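GTP binding regulator (Thermotoga maritima, PDB 1VR8) is of unknown function, but its fold resembles that of the Ran-binding protein Mog1p, so it may act as a regulator of GTP-binding proteins. Local coordinates at residues D40-V45 against F62-K67. Residues are numbered along the deposited sequence; the frame is centred on the assembly and turned at random. Where two conformers were deposited one is given.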
loop_
_atom_site.group_PDB
_atom_site.type_symbol
_atom_site.label_atom_id
_atom_site.label_comp_id
_atom_site.label_asym_id
_atom_site.label_seq_id
_atom_site.Cartn_x
_atom_site.Cartn_y
_atom_site.Cartn_z
ATOM N N ASP A 40 -11.364 -6.762 6.860
ATOM C CA ASP A 40 -10.956 -7.021 8.225
ATOM C C ASP A 40 -9.592 -7.710 8.257
ATOM O O ASP A 40 -8.969 -7.810 9.306
ATOM C CB ASP A 40 -11.926 -7.967 8.880
ATOM C CG ASP A 40 -13.224 -7.331 9.207
ATOM O OD1 ASP A 40 -13.224 -6.192 9.682
ATOM O OD2 ASP A 40 -14.246 -7.989 9.020
ATOM N N SER A 41 -9.163 -8.229 7.120
ATOM C CA SER A 41 -7.933 -9.009 7.069
ATOM C C SER A 41 -7.318 -8.994 5.682
ATOM O O SER A 41 -7.974 -8.665 4.689
ATOM C CB SER A 41 -8.189 -10.442 7.519
ATOM O OG SER A 41 -9.105 -11.076 6.654
ATOM N N TYR A 42 -6.029 -9.295 5.642
ATOM C CA TYR A 42 -5.337 -9.618 4.419
ATOM C C TYR A 42 -4.884 -11.051 4.647
ATOM O O TYR A 42 -4.006 -11.305 5.465
ATOM C CB TYR A 42 -4.152 -8.699 4.199
ATOM C CG TYR A 42 -3.345 -9.078 2.977
ATOM C CD1 TYR A 42 -2.306 -10.012 3.065
ATOM C CD2 TYR A 42 -3.622 -8.531 1.738
ATOM C CE1 TYR A 42 -1.582 -10.380 1.934
ATOM C CE2 TYR A 42 -2.899 -8.862 0.618
ATOM C CZ TYR A 42 -1.869 -9.791 0.713
ATOM O OH TYR A 42 -1.156 -10.158 -0.415
ATOM N N GLY A 43 -5.533 -11.980 3.953
ATOM C CA GLY A 43 -5.379 -13.409 4.226
ATOM C C GLY A 43 -5.675 -13.715 5.675
ATOM O O GLY A 43 -6.732 -13.367 6.193
ATOM N N ASP A 44 -4.703 -14.324 6.337
ATOM C CA ASP A 44 -4.823 -14.709 7.737
ATOM C C ASP A 44 -4.361 -13.602 8.704
ATOM O O ASP A 44 -4.267 -13.859 9.900
ATOM C CB ASP A 44 -3.989 -15.978 7.985
ATOM C CG ASP A 44 -2.485 -15.737 7.812
ATOM N N VAL A 45 -4.057 -12.399 8.196
ATOM C CA VAL A 45 -3.564 -11.322 9.034
ATOM C C VAL A 45 -4.634 -10.265 9.279
ATOM O O VAL A 45 -5.170 -9.724 8.338
ATOM C CB VAL A 45 -2.309 -10.708 8.426
ATOM C CG1 VAL A 45 -1.858 -9.514 9.249
ATOM C CG2 VAL A 45 -1.185 -11.783 8.399
ATOM N N PHE A 62 -4.355 -4.110 -7.200
ATOM C CA PHE A 62 -5.057 -4.037 -5.936
ATOM C C PHE A 62 -4.244 -3.225 -4.942
ATOM O O PHE A 62 -3.047 -3.425 -4.785
ATOM C CB PHE A 62 -5.276 -5.439 -5.362
ATOM C CG PHE A 62 -6.177 -6.325 -6.188
ATOM C CD1 PHE A 62 -5.743 -6.828 -7.409
ATOM C CD2 PHE A 62 -7.436 -6.678 -5.732
ATOM C CE1 PHE A 62 -6.554 -7.637 -8.163
ATOM C CE2 PHE A 62 -8.267 -7.499 -6.501
ATOM C CZ PHE A 62 -7.837 -7.972 -7.692
ATOM N N LEU A 63 -4.903 -2.295 -4.276
ATOM C CA LEU A 63 -4.294 -1.503 -3.234
ATOM C C LEU A 63 -5.047 -1.729 -1.933
ATOM O O LEU A 63 -6.245 -1.462 -1.845
ATOM C CB LEU A 63 -4.333 -0.040 -3.589
ATOM C CG LEU A 63 -3.906 0.918 -2.479
ATOM C CD1 LEU A 63 -2.414 0.850 -2.346
ATOM C CD2 LEU A 63 -4.350 2.327 -2.765
ATOM N N TYR A 64 -4.330 -2.224 -0.945
ATOM C CA TYR A 64 -4.825 -2.424 0.425
ATOM C C TYR A 64 -4.284 -1.301 1.284
ATOM O O TYR A 64 -3.089 -0.974 1.226
ATOM C CB TYR A 64 -4.374 -3.764 0.990
ATOM C CG TYR A 64 -4.834 -4.972 0.201
ATOM C CD1 TYR A 64 -4.192 -5.354 -0.973
ATOM C CD2 TYR A 64 -5.888 -5.738 0.634
ATOM C CE1 TYR A 64 -4.622 -6.442 -1.691
ATOM C CE2 TYR A 64 -6.329 -6.851 -0.085
ATOM C CZ TYR A 64 -5.676 -7.202 -1.244
ATOM O OH TYR A 64 -6.107 -8.289 -1.988
ATOM N N VAL A 65 -5.170 -0.703 2.059
ATOM C CA VAL A 65 -4.794 0.423 2.897
ATOM C C VAL A 65 -5.277 0.228 4.328
ATOM O O VAL A 65 -6.437 -0.132 4.566
ATOM C CB VAL A 65 -5.467 1.737 2.466
ATOM C CG1 VAL A 65 -4.803 2.926 3.198
ATOM C CG2 VAL A 65 -5.474 1.878 0.968
ATOM N N TYR A 66 -4.404 0.548 5.271
ATOM C CA TYR A 66 -4.712 0.568 6.689
ATOM C C TYR A 66 -4.188 1.880 7.264
ATOM O O TYR A 66 -3.067 2.294 6.942
ATOM C CB TYR A 66 -4.049 -0.633 7.421
ATOM C CG TYR A 66 -3.969 -0.456 8.929
ATOM C CD1 TYR A 66 -2.913 0.256 9.521
ATOM C CD2 TYR A 66 -4.956 -0.987 9.767
ATOM C CE1 TYR A 66 -2.869 0.448 10.879
ATOM C CE2 TYR A 66 -4.911 -0.801 11.152
ATOM C CZ TYR A 66 -3.848 -0.081 11.695
ATOM O OH TYR A 66 -3.755 0.125 13.059
ATOM N N LYS A 67 -5.002 2.536 8.090
ATOM C CA LYS A 67 -4.596 3.719 8.841
ATOM C C LYS A 67 -4.768 3.400 10.311
ATOM O O LYS A 67 -5.843 2.974 10.736
ATOM C CB LYS A 67 -5.505 4.912 8.511
ATOM C CG LYS A 67 -5.114 6.175 9.249
ATOM C CD LYS A 67 -5.992 7.350 8.885
ATOM C CE LYS A 67 -5.484 8.600 9.612
ATOM N NZ LYS A 67 -6.450 9.724 9.504
#
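Y42 and Y64 form a T-shaped (edge-to-face) aromatic pair that joins the short strand 41-42, at the start of a beta hairpin, to strand 59-67; both strands pair with strand 45-56 in the antiparallel sheet. The ring planes stand at 85° and their centroids lie 4.9 Å apart. Y42 supplies the edge: its CD2 sits 3.6 Å above the plane of the Y64 ring, over the centre, and its CE2 comes 3.7 Å from Y64 CZ. No hydrogen bond links the segments and the tyrosine CA atoms lie 8.2 Å apart, so side chains alone make the contact. The Y42 ring reaches across because CG is anti to the backbone N (chi1 176°). After Y42 the chain reverses in a type II' turn, V45 N hydrogen-bonded to Y42 O at 2.9 Å and Y42 N to V45 O in return, with G43 at a positive phi of 55°. Both hydroxyls converge on one carboxylate, Y42 OH hydrogen-bonding to E121 OE1 and Y64 OH to E121 OE2, which fixes the far ends of the rings. A leucine in place of Y64 would probably leave the Y42 edge without an aromatic face and E121 OE2 without its phenol partner. Y42 also packs on L78 of helix 71-79, Y64 rests on M47 and V51 of strand 45-56, and E121 belongs to strand 116-122, which pairs with strand 59-67.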